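Local coordinates for acetyl xylan esterase (Metagenome, PDB 6XYC), which is a bifunctional feruloyl and acetyl xylan esterase of the alpha/beta-hydrolase type, active on complex natural xylans and probably cleaving their acetyl and feruloyl esters, at residues Y8-N14 and L27-K33; H125-F129 and L208-F214; A164-W168 and M275-F279. All coordinates share one frame; numbering follows the deposited sequence.

How the interactions relate
Interactions 2 and 3 lie in the buried core, whereas interaction 1 sits at the margin of the fold and is partly open to solvent. Interactions 1 and 3 both reach the large mixed sheet: 8-14 and 27-33 form an antiparallel pair within it, while 164-168 is a strand covered by the helix segment 275-279. Interaction 2 packs the helix segment 125-129 against a loop, and it touches interaction 3 where Val165 meets the backbone of Ser127 and Ala128. The chemistry follows the place: repeated backbone hydrogen bonds in interaction 1, one imidazole-to-carbonyl bond among apolar groups in interaction 2, and mainly aromatic and aliphatic packing in interaction 3.

Interaction 1. Residues Y8-N14 and L27-K33; sequences YSTSWTN and LDIYLPK
Tyr30 turns the CD1 edge of its ring onto a face of Tyr8, where CD1 stands above the ring centre and 3.7 Å from Tyr8 CD2. The planes meet at 62°, a T-shaped pair. Tyr8 CG sits between its own backbone N and carbonyl carbon (chi1 58°), which lays the phenol forward along its strand to reach Tyr30. Ser11 CB closes in on the same ring carbon, 3.6 Å from Tyr30 CD1. Replacing Tyr8 by an alanine would probably leave that edge of Tyr30 without the face it rests on and open a gap beside Ser11.

On the other side of the two strands, Trp12 packs by its six-membered ring: CE3 lies 3.8 Å from Ile29 CG2, and Leu31 CD1 meets the ring edge. Thr10 CG2 lies over one indole face, and Tyr108 adds an edge-to-face partner. Between these two layers the backbones are firmly paired, with Ile29 N donating to Trp12 O at 2.7 Å and Trp12 N returning the bond to Ile29 O.

The ends are polar and more open to solvent. Ser9 OG donates to Pro32 O at 2.8 Å from above the carbonyl plane, while the bent chain of the exposed Lys33 curls back to Tyr8 O. At the far end Asn14 N gives Asp28 OD1 a nearly straight bond of 2.8 Å, and the same oxygen takes a salt bridge from Lys56. Such ladder-like pairing, with side chains alternating between two faces, is that of an antiparallel beta hairpin, here ending the mixed sheet of an alpha/beta hydrolase.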
loop_
_atom_site.group_PDB
_atom_site.type_symbol
_atom_site.label_atom_id
_atom_site.label_comp_id
_atom_site.label_asym_id
_atom_site.label_seq_id
_atom_site.Cartn_x
_atom_site.Cartn_y
_atom_site.Cartn_z
ATOM N N TYR A 8 -6.303 19.440 8.578
ATOM C CA TYR A 8 -6.070 18.669 9.791
ATOM C C TYR A 8 -6.024 19.573 11.016
ATOM O O TYR A 8 -5.631 20.740 10.943
ATOM C CB TYR A 8 -4.761 17.846 9.698
ATOM C CG TYR A 8 -3.493 18.652 9.447
ATOM C CD1 TYR A 8 -2.699 19.085 10.504
ATOM C CD2 TYR A 8 -3.081 18.963 8.157
ATOM C CE1 TYR A 8 -1.543 19.820 10.281
ATOM C CE2 TYR A 8 -1.926 19.696 7.926
ATOM C CZ TYR A 8 -1.160 20.119 8.990
ATOM O OH TYR A 8 -0.013 20.844 8.769
ATOM N N SER A 9 -6.431 19.003 12.151
ATOM C CA SER A 9 -6.377 19.678 13.439
ATOM C C SER A 9 -5.113 19.359 14.222
ATOM O O SER A 9 -4.721 20.147 15.094
ATOM C CB SER A 9 -7.592 19.289 14.289
ATOM O OG SER A 9 -7.579 17.897 14.561
ATOM N N THR A 10 -4.467 18.236 13.920
ATOM C CA THR A 10 -3.336 17.734 14.680
ATOM C C THR A 10 -2.413 17.016 13.710
ATOM O O THR A 10 -2.878 16.308 12.812
ATOM C CB THR A 10 -3.789 16.780 15.788
ATOM O OG1 THR A 10 -4.830 17.391 16.555
ATOM C CG2 THR A 10 -2.637 16.436 16.704
ATOM N N SER A 11 -1.110 17.210 13.888
ATOM C CA SER A 11 -0.128 16.508 13.084
ATOM C C SER A 11 1.043 16.109 13.965
ATOM O O SER A 11 1.473 16.872 14.835
ATOM C CB SER A 11 0.369 17.366 11.911
ATOM O OG SER A 11 1.092 18.497 12.364
ATOM N N TRP A 12 1.521 14.887 13.757
ATOM C CA TRP A 12 2.823 14.442 14.231
ATOM C C TRP A 12 3.621 14.073 12.987
ATOM O O TRP A 12 3.188 13.210 12.215
ATOM C CB TRP A 12 2.719 13.232 15.156
ATOM C CG TRP A 12 1.997 13.419 16.461
ATOM C CD1 TRP A 12 2.555 13.712 17.676
ATOM C CD2 TRP A 12 0.594 13.259 16.692
ATOM N NE1 TRP A 12 1.579 13.765 18.642
ATOM C CE2 TRP A 12 0.366 13.495 18.063
ATOM C CE3 TRP A 12 -0.496 12.952 15.870
ATOM C CZ2 TRP A 12 -0.906 13.428 18.631
ATOM C CZ3 TRP A 12 -1.760 12.891 16.434
ATOM C CH2 TRP A 12 -1.954 13.131 17.803
ATOM N N THR A 13 4.765 14.720 12.771
ATOM C CA THR A 13 5.588 14.376 11.621
ATOM C C THR A 13 6.904 13.751 12.064
ATOM O O THR A 13 7.434 14.060 13.137
ATOM C CB THR A 13 5.859 15.599 10.729
ATOM O OG1 THR A 13 6.390 16.678 11.506
ATOM C CG2 THR A 13 4.571 16.039 10.044
ATOM N N ASN A 14 7.404 12.839 11.227
ATOM C CA ASN A 14 8.684 12.166 11.458
ATOM C C ASN A 14 8.688 11.420 12.793
ATOM O O ASN A 14 9.584 11.579 13.627
ATOM C CB ASN A 14 9.834 13.166 11.361
ATOM C CG ASN A 14 10.093 13.592 9.928
ATOM O OD1 ASN A 14 10.337 12.755 9.061
ATOM N ND2 ASN A 14 10.018 14.890 9.667
ATOM N N LEU A 27 7.082 7.975 9.909
ATOM C CA LEU A 27 5.756 8.210 9.360
ATOM C C LEU A 27 5.237 9.549 9.860
ATOM O O LEU A 27 5.768 10.126 10.811
ATOM C CB LEU A 27 4.781 7.084 9.737
ATOM C CG LEU A 27 4.693 6.644 11.195
ATOM C CD1 LEU A 27 3.834 7.588 12.001
ATOM C CD2 LEU A 27 4.146 5.216 11.241
ATOM N N ASP A 28 4.197 10.042 9.194
ATOM C CA ASP A 28 3.494 11.252 9.596
ATOM C C ASP A 28 2.049 10.893 9.906
ATOM O O ASP A 28 1.448 10.062 9.217
ATOM C CB ASP A 28 3.547 12.315 8.499
ATOM C CG ASP A 28 4.962 12.638 8.061
ATOM O OD1 ASP A 28 5.888 12.534 8.898
ATOM O OD2 ASP A 28 5.134 12.989 6.878
ATOM N N ILE A 29 1.487 11.515 10.941
ATOM C CA ILE A 29 0.112 11.253 11.358
ATOM C C ILE A 29 -0.658 12.567 11.348
ATOM O O ILE A 29 -0.208 13.553 11.936
ATOM C CB ILE A 29 0.057 10.607 12.755
ATOM C CG1 ILE A 29 0.821 9.282 12.773
ATOM C CG2 ILE A 29 -1.386 10.392 13.175
ATOM C CD1 ILE A 29 0.972 8.685 14.156
ATOM N N TYR A 30 -1.819 12.575 10.700
ATOM C CA TYR A 30 -2.695 13.741 10.638
ATOM C C TYR A 30 -4.094 13.346 11.094
ATOM O O TYR A 30 -4.610 12.306 10.678
ATOM C CB TYR A 30 -2.771 14.318 9.220
ATOM C CG TYR A 30 -1.442 14.712 8.623
ATOM C CD1 TYR A 30 -0.933 15.987 8.798
ATOM C CD2 TYR A 30 -0.701 13.809 7.870
ATOM C CE1 TYR A 30 0.277 16.354 8.247
ATOM C CE2 TYR A 30 0.515 14.165 7.320
ATOM C CZ TYR A 30 0.999 15.444 7.511
ATOM O OH TYR A 30 2.206 15.814 6.966
ATOM N N LEU A 31 -4.715 14.182 11.950
ATOM C CA LEU A 31 -6.098 13.967 12.356
ATOM C C LEU A 31 -7.004 15.021 11.717
ATOM O O LEU A 31 -6.585 16.172 11.555
ATOM C CB LEU A 31 -6.254 14.029 13.877
ATOM C CG LEU A 31 -5.275 13.183 14.695
ATOM C CD1 LEU A 31 -5.508 13.388 16.188
ATOM C CD2 LEU A 31 -5.385 11.707 14.325
ATOM N N PRO A 32 -8.242 14.672 11.356
ATOM C CA PRO A 32 -9.072 15.613 10.592
ATOM C C PRO A 32 -9.332 16.914 11.339
ATOM O O PRO A 32 -9.333 16.970 12.570
ATOM C CB PRO A 32 -10.377 14.837 10.359
ATOM C CG PRO A 32 -9.999 13.387 10.490
ATOM C CD PRO A 32 -8.879 13.348 11.500
ATOM N N LYS A 33 -9.564 17.974 10.562
ATOM C CA LYS A 33 -9.940 19.261 11.140
ATOM C C LYS A 33 -11.188 19.125 11.997
ATOM O O LYS A 33 -11.230 19.595 13.141
ATOM C CB LYS A 33 -10.160 20.282 10.025
ATOM C CG LYS A 33 -10.643 21.645 10.506
ATOM C CD LYS A 33 -9.505 22.539 11.023
ATOM C CE LYS A 33 -8.256 22.503 10.151
ATOM N NZ LYS A 33 -7.016 22.839 10.900
#

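Interaction 2. Residues H125-F129 and L208-F214; sequences HLSAF and LISPINF
His125 reaches from the helix segment 125-129 to the loop 208-214 and donates its NE2 hydrogen to Ile209 O at 2.7 Å, with an N-H...O angle of 156°. The carbonyl oxygen lies in the imidazole plane, and the donor is only modestly tilted from the carbonyl plane. With CG anti to the backbone N (chi1 161°), the imidazole extends off the helix flank to the loop. The bond fixes the rotation of the ring and satisfies a buried carbonyl; Trp50 and Trp87 meet the same imidazole.

A second backbone carbonyl is approached by carbon. Phe129 CZ comes to 3.2 Å from Leu208 O, which lies at the phenyl edge near the ring plane. That oxygen also accepts a hydrogen bond from Trp87 NE1, and Trp87 in turn makes an edge-to-face pair with Phe129.

The apolar packing centres on Pro211, whose ring points at the helix and rests against both His125 and Phe129, crossing each at about a right angle. Its CB is 3.6 Å from Phe129 CD2, and its CD is 3.7 Å from His125 CD2. Ala128 CB meets CG of the same proline more distantly, at 4.1 Å. Farther along, Phe214 CE2 approaches Phe129 CZ at 4.2 Å, and both rings touch Leu139 on strand 138-141, which joins Leu208 to this cluster as well.

Helix 122-131 follows directly on Ser121, a residue of the pocket that holds the bound sulfonyl fluoride inhibitor, and the His125 side chain lies about 7 Å from that ligand. The contact thus packs a loop against the helix behind what is probably the nucleophile elbow of an alpha/beta hydrolase, in the second shell of the ligand pocket.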
loop_
_atom_site.group_PDB
_atom_site.type_symbol
_atom_site.label_atom_id
_atom_site.label_comp_id
_atom_site.label_asym_id
_atom_site.label_seq_id
_atom_site.Cartn_x
_atom_site.Cartn_y
_atom_site.Cartn_z
ATOM N N HIS A 125 1.061 -1.535 -4.739
ATOM C CA HIS A 125 1.589 -2.891 -4.631
ATOM C C HIS A 125 1.759 -3.301 -3.172
ATOM O O HIS A 125 1.335 -4.389 -2.766
ATOM C CB HIS A 125 2.919 -2.964 -5.380
ATOM C CG HIS A 125 3.786 -4.118 -4.989
ATOM N ND1 HIS A 125 4.711 -4.045 -3.969
ATOM C CD2 HIS A 125 3.892 -5.364 -5.508
ATOM C CE1 HIS A 125 5.338 -5.204 -3.866
ATOM N NE2 HIS A 125 4.858 -6.022 -4.786
ATOM N N LEU A 126 2.370 -2.430 -2.361
ATOM C CA LEU A 126 2.578 -2.757 -0.955
ATOM C C LEU A 126 1.254 -2.833 -0.204
ATOM O O LEU A 126 1.076 -3.693 0.665
ATOM C CB LEU A 126 3.514 -1.723 -0.324
ATOM C CG LEU A 126 4.938 -1.764 -0.884
ATOM C CD1 LEU A 126 5.773 -0.590 -0.452
ATOM C CD2 LEU A 126 5.615 -3.091 -0.491
ATOM N N SER A 127 0.311 -1.950 -0.532
ATOM C CA SER A 127 -1.008 -1.999 0.090
ATOM C C SER A 127 -1.716 -3.308 -0.240
ATOM O O SER A 127 -2.255 -3.981 0.646
ATOM C CB SER A 127 -1.844 -0.801 -0.374
ATOM O OG SER A 127 -1.297 0.409 0.111
ATOM N N ALA A 128 -1.726 -3.688 -1.520
ATOM C CA ALA A 128 -2.323 -4.962 -1.905
ATOM C C ALA A 128 -1.599 -6.126 -1.246
ATOM O O ALA A 128 -2.230 -7.116 -0.852
ATOM C CB ALA A 128 -2.307 -5.114 -3.426
ATOM N N PHE A 129 -0.272 -6.031 -1.112
ATOM C CA PHE A 129 0.458 -7.141 -0.510
ATOM C C PHE A 129 0.111 -7.298 0.965
ATOM O O PHE A 129 0.012 -8.425 1.463
ATOM C CB PHE A 129 1.964 -6.959 -0.682
ATOM C CG PHE A 129 2.694 -8.253 -0.907
ATOM C CD1 PHE A 129 2.792 -9.189 0.112
ATOM C CD2 PHE A 129 3.251 -8.543 -2.138
ATOM C CE1 PHE A 129 3.453 -10.383 -0.090
ATOM C CE2 PHE A 129 3.918 -9.739 -2.349
ATOM C CZ PHE A 129 4.014 -10.661 -1.320
ATOM N N LEU A 208 6.922 -14.250 -5.412
ATOM C CA LEU A 208 6.884 -13.776 -4.034
ATOM C C LEU A 208 6.856 -12.257 -3.911
ATOM O O LEU A 208 6.662 -11.753 -2.801
ATOM C CB LEU A 208 8.079 -14.322 -3.254
ATOM C CG LEU A 208 8.100 -15.840 -3.056
ATOM C CD1 LEU A 208 9.320 -16.279 -2.293
ATOM C CD2 LEU A 208 6.812 -16.291 -2.346
ATOM N N ILE A 209 7.060 -11.514 -5.002
ATOM C CA ILE A 209 6.828 -10.073 -4.987
ATOM C C ILE A 209 5.485 -9.702 -5.601
ATOM O O ILE A 209 5.156 -8.512 -5.679
ATOM C CB ILE A 209 7.952 -9.296 -5.703
ATOM C CG1 ILE A 209 8.030 -9.670 -7.185
ATOM C CG2 ILE A 209 9.288 -9.532 -5.002
ATOM C CD1 ILE A 209 8.909 -8.756 -7.999
ATOM N N SER A 210 4.704 -10.683 -6.052
ATOM C CA SER A 210 3.474 -10.404 -6.785
ATOM C C SER A 210 2.273 -10.810 -5.943
ATOM O O SER A 210 1.943 -12.006 -5.860
ATOM C CB SER A 210 3.471 -11.140 -8.128
ATOM O OG SER A 210 4.574 -10.742 -8.923
ATOM N N PRO A 211 1.576 -9.858 -5.312
ATOM C CA PRO A 211 0.478 -10.232 -4.398
ATOM C C PRO A 211 -0.694 -10.906 -5.095
ATOM O O PRO A 211 -1.519 -11.535 -4.420
ATOM C CB PRO A 211 0.062 -8.892 -3.770
ATOM C CG PRO A 211 0.474 -7.852 -4.777
ATOM C CD PRO A 211 1.699 -8.398 -5.478
ATOM N N ILE A 212 -0.792 -10.802 -6.423
ATOM C CA ILE A 212 -1.855 -11.471 -7.159
ATOM C C ILE A 212 -1.845 -12.966 -6.882
ATOM O O ILE A 212 -2.881 -13.636 -6.991
ATOM C CB ILE A 212 -1.703 -11.170 -8.673
ATOM C CG1 ILE A 212 -2.980 -11.531 -9.428
ATOM C CG2 ILE A 212 -0.496 -11.907 -9.247
ATOM C CD1 ILE A 212 -2.998 -11.001 -10.854
ATOM N N ASN A 213 -0.694 -13.509 -6.489
ATOM C CA ASN A 213 -0.573 -14.946 -6.311
ATOM C C ASN A 213 -1.181 -15.466 -5.012
ATOM O O ASN A 213 -1.323 -16.683 -4.866
ATOM C CB ASN A 213 0.899 -15.363 -6.339
ATOM C CG ASN A 213 1.516 -15.244 -7.712
ATOM O OD1 ASN A 213 2.554 -14.607 -7.880
ATOM N ND2 ASN A 213 0.884 -15.861 -8.707
ATOM N N PHE A 214 -1.545 -14.594 -4.074
ATOM C CA PHE A 214 -1.915 -15.019 -2.731
ATOM C C PHE A 214 -3.315 -14.578 -2.336
ATOM O O PHE A 214 -3.673 -14.654 -1.156
ATOM C CB PHE A 214 -0.851 -14.501 -1.771
ATOM C CG PHE A 214 0.551 -14.790 -2.238
ATOM C CD1 PHE A 214 1.068 -16.072 -2.142
ATOM C CD2 PHE A 214 1.336 -13.796 -2.804
ATOM C CE1 PHE A 214 2.347 -16.350 -2.574
ATOM C CE2 PHE A 214 2.620 -14.067 -3.240
ATOM C CZ PHE A 214 3.125 -15.348 -3.126
#

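Interaction 3. Residues A164-W168 and M275-F279; sequences AVVDW and MTDFF
Val166 has CG1 anti to its backbone N (chi1 174°), which leaves CG2 beside that nitrogen and directed between the two phenyl rings of the helix segment 275-279. Met275 is extended over its first two torsions and then bends at the last (chi3 60°), folding CE back beside the indole of Trp168 while SD faces the pyrrole N-H.

The methyl of Val166 carries the middle of the contact. CG2 sits over a face of Phe279, 3.9 Å from the ring centroid in a CH-pi contact and shifted toward the CZ rim. It also comes to 3.5 Å from Phe278 CD2, so one methyl is gripped by two aromatic rings. Ala164, two residues back on the same side of the strand, places CB 3.9 Å from Phe278 CE2, while its carbonyl oxygen lies at the edge of the Phe279 ring. Phe278 reaches farther across the strand, with CE2 3.3 Å from Val165 O, and it also touches Leu223 on the adjoining strand.

At the other end of the contact, Trp168 NE1 makes a weak hydrogen bond to Met275 SD, at 3.6 Å. The sulfur lies in the plane of the indole, a Met-aromatic contact at the ring edge. The methyl then packs alongside the benzo ring, Met275 CE lying 3.9 Å from Trp168 CZ2, and Phe267 meets the indole edge to face.

Val165 points the opposite way, to helix 122-131. Strand 164-168 is therefore sandwiched between two helices, and segment 275-279 of the C-terminal helix 269-284 runs nearly antiparallel to the strand, their axes at 164°: the layered alpha/beta/alpha packing characteristic of the alpha/beta-hydrolase fold.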
loop_
_atom_site.group_PDB
_atom_site.type_symbol
_atom_site.label_atom_id
_atom_site.label_comp_id
_atom_site.label_asym_id
_atom_site.label_seq_id
_atom_site.Cartn_x
_atom_site.Cartn_y
_atom_site.Cartn_z
ATOM N N ALA A 164 -9.179 -3.011 4.871
ATOM C CA ALA A 164 -9.645 -2.685 3.530
ATOM C C ALA A 164 -8.473 -2.092 2.767
ATOM O O ALA A 164 -7.548 -1.531 3.367
ATOM C CB ALA A 164 -10.824 -1.704 3.563
ATOM N N VAL A 165 -8.512 -2.224 1.446
ATOM C CA VAL A 165 -7.401 -1.818 0.595
ATOM C C VAL A 165 -7.942 -1.003 -0.568
ATOM O O VAL A 165 -8.961 -1.361 -1.166
ATOM C CB VAL A 165 -6.611 -3.032 0.066
ATOM C CG1 VAL A 165 -5.500 -2.573 -0.882
ATOM C CG2 VAL A 165 -6.050 -3.861 1.214
ATOM N N VAL A 166 -7.258 0.089 -0.895
ATOM C CA VAL A 166 -7.476 0.810 -2.149
ATOM C C VAL A 166 -6.155 0.821 -2.907
ATOM O O VAL A 166 -5.150 1.357 -2.417
ATOM C CB VAL A 166 -7.994 2.237 -1.923
ATOM C CG1 VAL A 166 -8.064 2.978 -3.253
ATOM C CG2 VAL A 166 -9.361 2.198 -1.268
ATOM N N ASP A 167 -6.162 0.225 -4.097
ATOM C CA ASP A 167 -4.966 0.016 -4.907
ATOM C C ASP A 167 -5.048 0.951 -6.108
ATOM O O ASP A 167 -5.861 0.739 -7.018
ATOM C CB ASP A 167 -4.870 -1.450 -5.323
ATOM C CG ASP A 167 -3.971 -1.679 -6.511
ATOM O OD1 ASP A 167 -3.073 -0.856 -6.776
ATOM O OD2 ASP A 167 -4.162 -2.712 -7.189
ATOM N N TRP A 168 -4.220 1.998 -6.099
ATOM C CA TRP A 168 -4.137 2.926 -7.224
ATOM C C TRP A 168 -3.042 2.440 -8.173
ATOM O O TRP A 168 -1.853 2.562 -7.868
ATOM C CB TRP A 168 -3.834 4.351 -6.771
ATOM C CG TRP A 168 -4.843 5.048 -5.908
ATOM C CD1 TRP A 168 -4.933 4.983 -4.551
ATOM C CD2 TRP A 168 -5.869 5.959 -6.335
ATOM N NE1 TRP A 168 -5.958 5.785 -4.105
ATOM C CE2 TRP A 168 -6.552 6.389 -5.179
ATOM C CE3 TRP A 168 -6.284 6.447 -7.583
ATOM C CZ2 TRP A 168 -7.629 7.276 -5.233
ATOM C CZ3 TRP A 168 -7.357 7.324 -7.631
ATOM C CH2 TRP A 168 -8.010 7.735 -6.466
ATOM N N MET A 275 -12.775 6.441 -3.507
ATOM C CA MET A 275 -11.935 5.896 -2.445
ATOM C C MET A 275 -12.543 6.168 -1.073
ATOM O O MET A 275 -12.603 5.279 -0.221
ATOM C CB MET A 275 -10.527 6.492 -2.518
ATOM C CG MET A 275 -9.698 6.250 -1.259
ATOM S SD MET A 275 -8.002 6.877 -1.322
ATOM C CE MET A 275 -8.283 8.615 -1.580
ATOM N N THR A 276 -12.981 7.408 -0.832
ATOM C CA THR A 276 -13.497 7.755 0.488
ATOM C C THR A 276 -14.851 7.107 0.742
ATOM O O THR A 276 -15.140 6.714 1.875
ATOM C CB THR A 276 -13.590 9.277 0.651
ATOM O OG1 THR A 276 -14.334 9.847 -0.429
ATOM C CG2 THR A 276 -12.200 9.889 0.684
ATOM N N ASP A 277 -15.682 6.970 -0.291
ATOM C CA ASP A 277 -16.926 6.223 -0.138
ATOM C C ASP A 277 -16.639 4.771 0.224
ATOM O O ASP A 277 -17.267 4.208 1.130
ATOM C CB ASP A 277 -17.759 6.305 -1.425
ATOM C CG ASP A 277 -18.499 7.624 -1.567
ATOM O OD1 ASP A 277 -18.460 8.440 -0.620
ATOM O OD2 ASP A 277 -19.120 7.844 -2.628
ATOM N N PHE A 278 -15.679 4.155 -0.472
ATOM C CA PHE A 278 -15.314 2.767 -0.205
ATOM C C PHE A 278 -14.857 2.591 1.237
ATOM O O PHE A 278 -15.378 1.744 1.973
ATOM C CB PHE A 278 -14.223 2.343 -1.195
ATOM C CG PHE A 278 -13.619 0.999 -0.905
ATOM C CD1 PHE A 278 -14.267 -0.164 -1.304
ATOM C CD2 PHE A 278 -12.404 0.891 -0.251
ATOM C CE1 PHE A 278 -13.716 -1.412 -1.045
ATOM C CE2 PHE A 278 -11.846 -0.354 0.016
ATOM C CZ PHE A 278 -12.504 -1.508 -0.385
ATOM N N PHE A 279 -13.889 3.401 1.665
ATOM C CA PHE A 279 -13.395 3.297 3.034
ATOM C C PHE A 279 -14.504 3.569 4.035
ATOM O O PHE A 279 -14.579 2.916 5.082
ATOM C CB PHE A 279 -12.222 4.262 3.270
ATOM C CG PHE A 279 -10.886 3.722 2.833
ATOM C CD1 PHE A 279 -10.505 2.416 3.087
ATOM C CD2 PHE A 279 -9.987 4.547 2.172
ATOM C CE1 PHE A 279 -9.271 1.941 2.680
ATOM C CE2 PHE A 279 -8.756 4.074 1.767
ATOM C CZ PHE A 279 -8.395 2.771 2.019
#